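Antitoxin HipB (Escherichia coli, PDB 4Z5H) represses its own toxin-antitoxin operon by binding and bending operator DNA as a homodimer, and neutralizes the toxin HipA. Local coordinates at residues I33-A38 with F55-Q60. The protein carries 1 engineered substitution. Sequence-based numbering, arbitrary orientation.
With nucleotides of chain B.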
ATOM      1  N   ILE A  33      -2.620  17.447   3.071  1.00 23.05           N
ATOM      2  CA  ILE A  33      -1.836  16.476   3.814  1.00 25.69           C
ATOM      3  C   ILE A  33      -0.396  16.878   4.107  1.00 25.08           C
ATOM      4  O   ILE A  33       0.353  16.099   4.629  1.00 28.53           O
ATOM      5  CB  ILE A  33      -1.864  15.089   3.145  1.00 24.86           C
ATOM      6  CG1 ILE A  33      -1.279  15.151   1.741  1.00 19.10           C
ATOM      7  CG2 ILE A  33      -3.271  14.529   3.139  1.00 20.89           C
ATOM      8  CD1 ILE A  33      -1.300  13.829   1.027  1.00 17.54           C
ATOM      9  N   GLY A  34      -0.032  18.101   3.782  1.00 23.29           N
ATOM     10  CA  GLY A  34       1.318  18.571   3.981  1.00 24.46           C
ATOM     11  C   GLY A  34       2.474  17.890   3.285  1.00 27.47           C
ATOM     12  O   GLY A  34       3.498  17.673   3.873  1.00 26.71           O
ATOM     13  N   ILE A  35       2.315  17.586   2.009  1.00 23.97           N
ATOM     14  CA  ILE A  35       3.390  17.045   1.204  1.00 19.25           C
ATOM     15  C   ILE A  35       3.462  17.829  -0.096  1.00 19.00           C
ATOM     16  O   ILE A  35       2.597  18.619  -0.373  1.00 19.80           O
ATOM     17  CB  ILE A  35       3.253  15.539   0.919  1.00 21.16           C
ATOM     18  CG1 ILE A  35       2.101  15.266  -0.045  1.00 17.48           C
ATOM     19  CG2 ILE A  35       3.137  14.749   2.201  1.00 21.92           C
ATOM     20  CD1 ILE A  35       1.996  13.830  -0.475  1.00 14.23           C
ATOM     21  N   LYS A  36       4.518  17.623  -0.855  1.00 17.01           N
ATOM     22  CA  LYS A  36       4.669  18.289  -2.133  1.00 18.64           C
ATOM     23  C   LYS A  36       3.731  17.764  -3.222  1.00 18.02           C
ATOM     24  O   LYS A  36       3.477  16.587  -3.306  1.00 12.81           O
ATOM     25  CB  LYS A  36       6.109  18.207  -2.597  1.00 17.33           C
ATOM     26  CG  LYS A  36       7.091  18.822  -1.624  1.00 24.14           C
ATOM     27  CD  LYS A  36       8.479  18.855  -2.211  1.00 28.93           C
ATOM     28  CE  LYS A  36       8.582  19.901  -3.296  1.00 28.45           C
ATOM     29  NZ  LYS A  36       9.700  19.584  -4.197  1.00 28.68           N
ATOM     30  N   GLN A  37       3.290  18.675  -4.077  1.00 15.42           N
ATOM     31  CA  GLN A  37       2.517  18.357  -5.257  1.00 14.60           C
ATOM     32  C   GLN A  37       3.353  17.455  -6.147  1.00 14.59           C
ATOM     33  O   GLN A  37       2.858  16.529  -6.734  1.00 12.02           O
ATOM     34  CB  GLN A  37       2.129  19.632  -6.001  1.00 17.09           C
ATOM     35  CG  GLN A  37       1.553  19.416  -7.385  1.00 14.53           C
ATOM     36  CD  GLN A  37       2.597  19.430  -8.478  1.00 16.79           C
ATOM     37  OE1 GLN A  37       3.441  20.273  -8.503  1.00 17.45           O
ATOM     38  NE2 GLN A  37       2.533  18.484  -9.370  1.00 14.13           N
ATOM     39  N   ALA A  38       4.645  17.722  -6.176  1.00 13.07           N
ATOM     40  CA  ALA A  38       5.573  16.967  -6.981  1.00 15.78           C
ATOM     41  C   ALA A  38       5.561  15.507  -6.549  1.00 13.62           C
ATOM     42  O   ALA A  38       5.643  14.634  -7.356  1.00 14.29           O
ATOM     43  CB  ALA A  38       6.966  17.543  -6.878  1.00 17.22           C
ATOM     44  N   PHE A  55       1.895   6.856   0.415  1.00 10.34           N
ATOM     45  CA  PHE A  55       0.684   6.210  -0.033  1.00 10.38           C
ATOM     46  C   PHE A  55      -0.462   6.442   0.960  1.00 12.65           C
ATOM     47  O   PHE A  55      -1.508   6.880   0.563  1.00  8.82           O
ATOM     48  CB  PHE A  55       0.953   4.713  -0.206  1.00  7.51           C
ATOM     49  CG  PHE A  55      -0.275   3.845  -0.200  1.00 10.88           C
ATOM     50  CD1 PHE A  55      -1.351   4.116  -1.017  1.00 10.65           C
ATOM     51  CD2 PHE A  55      -0.343   2.750   0.629  1.00 13.59           C
ATOM     52  CE1 PHE A  55      -2.460   3.311  -1.012  1.00 11.16           C
ATOM     53  CE2 PHE A  55      -1.456   1.933   0.644  1.00 15.61           C
ATOM     54  CZ  PHE A  55      -2.517   2.218  -0.180  1.00 12.90           C
ATOM     55  N   PHE A  56      -0.230   6.209   2.245  1.00  8.51           N
ATOM     56  CA  PHE A  56      -1.275   6.393   3.237  1.00  9.11           C
ATOM     57  C   PHE A  56      -1.776   7.831   3.373  1.00  9.34           C
ATOM     58  O   PHE A  56      -2.927   8.051   3.571  1.00 10.25           O
ATOM     59  CB  PHE A  56      -0.956   5.724   4.574  1.00 10.30           C
ATOM     60  CG  PHE A  56      -1.203   4.246   4.568  1.00 10.61           C
ATOM     61  CD1 PHE A  56      -2.479   3.741   4.709  1.00  8.55           C
ATOM     62  CD2 PHE A  56      -0.167   3.364   4.367  1.00 11.01           C
ATOM     63  CE1 PHE A  56      -2.711   2.386   4.668  1.00  9.55           C
ATOM     64  CE2 PHE A  56      -0.388   2.003   4.331  1.00  9.08           C
ATOM     65  CZ  PHE A  56      -1.658   1.511   4.473  1.00  9.47           C
ATOM     66  N   LYS A  57      -0.877   8.785   3.247  1.00  8.75           N
ATOM     67  CA  LYS A  57      -1.234  10.183   3.305  1.00 13.14           C
ATOM     68  C   LYS A  57      -2.159  10.582   2.152  1.00 11.64           C
ATOM     69  O   LYS A  57      -3.151  11.222   2.360  1.00 13.05           O
ATOM     70  CB  LYS A  57       0.015  11.046   3.331  1.00 12.02           C
ATOM     71  CG  LYS A  57       0.729  11.002   4.664  1.00 15.93           C
ATOM     72  CD  LYS A  57       1.929  11.914   4.701  1.00 19.29           C
ATOM     73  CE  LYS A  57       2.516  11.962   6.095  1.00 21.15           C
ATOM     74  NZ  LYS A  57       3.760  12.735   6.086  1.00 24.12           N
ATOM     75  N   ILE A  58      -1.806  10.149   0.951  1.00 12.15           N
ATOM     76  CA  ILE A  58      -2.613  10.383  -0.234  1.00 11.14           C
ATOM     77  C   ILE A  58      -3.978   9.705  -0.098  1.00 11.81           C
ATOM     78  O   ILE A  58      -4.983  10.296  -0.392  1.00 11.46           O
ATOM     79  CB  ILE A  58      -1.887   9.986  -1.535  1.00 10.99           C
ATOM     80  CG1 ILE A  58      -0.662  10.872  -1.741  1.00 10.54           C
ATOM     81  CG2 ILE A  58      -2.800  10.146  -2.728  1.00  9.31           C
ATOM     82  CD1 ILE A  58       0.294  10.410  -2.802  1.00  9.23           C
ATOM     83  N   LEU A  59      -3.993   8.498   0.445  1.00 10.01           N
ATOM     84  CA  LEU A  59      -5.224   7.782   0.646  1.00 10.92           C
ATOM     85  C   LEU A  59      -6.145   8.597   1.538  1.00 11.70           C
ATOM     86  O   LEU A  59      -7.291   8.751   1.222  1.00 14.61           O
ATOM     87  CB  LEU A  59      -4.949   6.480   1.376  1.00 10.51           C
ATOM     88  CG  LEU A  59      -5.040   5.092   0.796  1.00 17.75           C
ATOM     89  CD1 LEU A  59      -5.118   4.061   1.900  1.00 11.84           C
ATOM     90  CD2 LEU A  59      -6.082   4.874  -0.279  1.00 12.01           C
ATOM     91  N   GLN A  60      -5.604   9.161   2.609  1.00 11.26           N
ATOM     92  CA  GLN A  60      -6.365  10.007   3.506  1.00 13.99           C
ATOM     93  C   GLN A  60      -6.923  11.243   2.788  1.00 16.01           C
ATOM     94  O   GLN A  60      -8.077  11.560   2.942  1.00 16.92           O
ATOM     95  CB  GLN A  60      -5.518  10.459   4.691  1.00 14.50           C
ATOM     96  CG  GLN A  60      -6.322  11.207   5.735  1.00 19.07           C
ATOM     97  CD  GLN A  60      -5.519  12.187   6.570  1.00 25.04           C
ATOM     98  OE1 GLN A  60      -4.358  12.444   6.313  1.00 29.74           O
ATOM     99  NE2 GLN A  60      -6.144  12.711   7.596  1.00 24.88           N
TER
ATOM    100  P    DA B  14       7.470  15.218   1.209  1.00 39.74           P
ATOM    101  OP1  DA B  14       6.424  14.933   2.202  1.00 34.58           O
ATOM    102  OP2  DA B  14       7.091  15.436  -0.196  1.00 31.06           O
ATOM    103  O5'  DA B  14       8.320  16.484   1.660  1.00 39.53           O
ATOM    104  C5'  DA B  14       8.955  16.531   2.949  1.00 35.37           C
ATOM    105  C4'  DA B  14      10.183  17.409   2.910  1.00 34.51           C
ATOM    106  O4'  DA B  14      11.181  16.799   2.069  1.00 32.82           O
ATOM    107  C3'  DA B  14       9.974  18.801   2.325  1.00 36.52           C
ATOM    108  O3'  DA B  14       9.650  19.764   3.326  1.00 41.83           O
ATOM    109  C2'  DA B  14      11.347  19.149   1.792  1.00 35.69           C
ATOM    110  C1'  DA B  14      11.964  17.803   1.443  1.00 34.66           C
ATOM    111  N9   DA B  14      12.025  17.508   0.014  1.00 30.71           N
ATOM    112  C8   DA B  14      11.075  16.928  -0.787  1.00 28.35           C
ATOM    113  N7   DA B  14      11.448  16.792  -2.036  1.00 26.61           N
ATOM    114  C5   DA B  14      12.729  17.322  -2.060  1.00 26.77           C
ATOM    115  C6   DA B  14      13.669  17.478  -3.091  1.00 27.99           C
ATOM    116  N6   DA B  14      13.459  17.092  -4.348  1.00 25.38           N
ATOM    117  N1   DA B  14      14.853  18.044  -2.779  1.00 31.70           N
ATOM    118  C2   DA B  14      15.065  18.430  -1.518  1.00 27.43           C
ATOM    119  N3   DA B  14      14.260  18.343  -0.464  1.00 31.27           N
ATOM    120  C4   DA B  14      13.095  17.770  -0.806  1.00 28.99           C
ATOM    121  P    DG B  15       8.919  21.119   2.922  1.00 51.74           P
ATOM    122  OP1  DG B  15       8.232  21.626   4.110  1.00 46.10           O
ATOM    123  OP2  DG B  15       8.147  20.884   1.683  1.00 42.79           O
ATOM    124  O5'  DG B  15      10.109  22.081   2.495  1.00 46.50           O
ATOM    125  C5'  DG B  15      11.299  22.219   3.285  1.00 41.56           C
ATOM    126  C4'  DG B  15      12.352  22.976   2.512  1.00 39.42           C
ATOM    127  O4'  DG B  15      13.073  22.063   1.668  1.00 34.39           O
ATOM    128  C3'  DG B  15      11.825  24.045   1.566  1.00 41.19           C
ATOM    129  O3'  DG B  15      11.722  25.333   2.169  1.00 46.27           O
ATOM    130  C2'  DG B  15      12.917  24.131   0.526  1.00 39.64           C
ATOM    131  C1'  DG B  15      13.456  22.713   0.466  1.00 39.54           C
ATOM    132  N9   DG B  15      12.942  21.935  -0.651  1.00 34.52           N
ATOM    133  C8   DG B  15      11.799  21.177  -0.682  1.00 33.05           C
ATOM    134  N7   DG B  15      11.606  20.588  -1.829  1.00 31.51           N
ATOM    135  C5   DG B  15      12.675  20.999  -2.609  1.00 28.54           C
ATOM    136  C6   DG B  15      12.999  20.697  -3.952  1.00 30.47           C
ATOM    137  O6   DG B  15      12.390  19.982  -4.747  1.00 29.29           O
ATOM    138  N1   DG B  15      14.171  21.328  -4.349  1.00 32.14           N
ATOM    139  C2   DG B  15      14.934  22.143  -3.556  1.00 34.97           C
ATOM    140  N2   DG B  15      16.031  22.657  -4.122  1.00 34.55           N
ATOM    141  N3   DG B  15      14.639  22.441  -2.305  1.00 31.50           N
ATOM    142  C4   DG B  15      13.504  21.838  -1.900  1.00 33.71           C
ATOM    143  P    DG B  16      10.793  26.426   1.504  1.00 55.36           P
ATOM    144  OP1  DG B  16      11.011  27.690   2.211  1.00 56.84           O
ATOM    145  OP2  DG B  16       9.434  25.868   1.429  1.00 53.90           O
ATOM    146  O5'  DG B  16      11.312  26.500   0.000  1.00 45.93           O
ATOM    147  C5'  DG B  16      12.438  27.302  -0.352  1.00 44.84           C
ATOM    148  C4'  DG B  16      12.845  27.111  -1.796  1.00 44.52           C
ATOM    149  O4'  DG B  16      12.967  25.724  -2.152  1.00 42.40           O
ATOM    150  C3'  DG B  16      11.925  27.672  -2.870  1.00 43.26           C
ATOM    151  O3'  DG B  16      12.118  29.056  -3.128  1.00 47.98           O
ATOM    152  C2'  DG B  16      12.465  26.986  -4.104  1.00 41.70           C
ATOM    153  C1'  DG B  16      12.979  25.650  -3.575  1.00 42.51           C
ATOM    154  N9   DG B  16      12.130  24.542  -3.992  1.00 35.23           N
ATOM    155  C8   DG B  16      11.099  23.962  -3.297  1.00 34.36           C
ATOM    156  N7   DG B  16      10.502  23.014  -3.965  1.00 30.27           N
ATOM    157  C5   DG B  16      11.167  22.981  -5.182  1.00 29.78           C
ATOM    158  C6   DG B  16      10.969  22.156  -6.316  1.00 26.31           C
ATOM    159  O6   DG B  16      10.144  21.257  -6.478  1.00 25.17           O
ATOM    160  N1   DG B  16      11.859  22.468  -7.336  1.00 25.78           N
ATOM    161  C2   DG B  16      12.818  23.446  -7.273  1.00 27.14           C
ATOM    162  N2   DG B  16      13.583  23.596  -8.358  1.00 24.29           N
ATOM    163  N3   DG B  16      13.022  24.211  -6.219  1.00 27.42           N
ATOM    164  C4   DG B  16      12.162  23.932  -5.220  1.00 30.08           C
TER
HETATM  165  O   HOH W   1       2.598  15.592   6.091  1.00 30.27           O
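Ile-33 lays its two branches on helix 52-61: CG2 rests 3.4 Å from the backbone oxygen Lys-57 O, and CD1 touches Lys-57 CB at 3.8 Å. With chi1 at 61°, CG1 sits between the backbone N and the carbonyl carbon, and the extended chi2 (-179°) then carries CD1 toward CG1 of Ile-58. A branched aliphatic residue thus covers backbone and side chain at once. The carbonyl oxygen of Ile-33 accepts from a water (2.7 Å), which in turn accepts from Lys-57 NZ; the long, extended lysine passes Ile-35 obliquely to reach it. Gly-34, which without a side chain adopts positive phi easily, closes the preceding helix in a Schellman motif and begins the turn of the helix-turn-helix of this Cro/C1-type domain. Beyond it, Ile-35 points back inward: its CD1 packs 4.2 Å from Ile-58 CG1, the two side chains crossing at about a right angle, while Ile-40 of the recognition helix adds to the same apolar cluster. CG2 of Ile-35 touches both Lys-57 CD and, at 3.3 Å, OP1 of DA14 of chain B. Lys-36, the N-cap residue, turns to the DNA: a long, flexible cation, bent at chi3 (72°), its NZ donates hydrogen bonds to O6 of DG15 (2.8 Å) and O6 of DG16 (2.9 Å) of chain B, reading adjacent operator guanines.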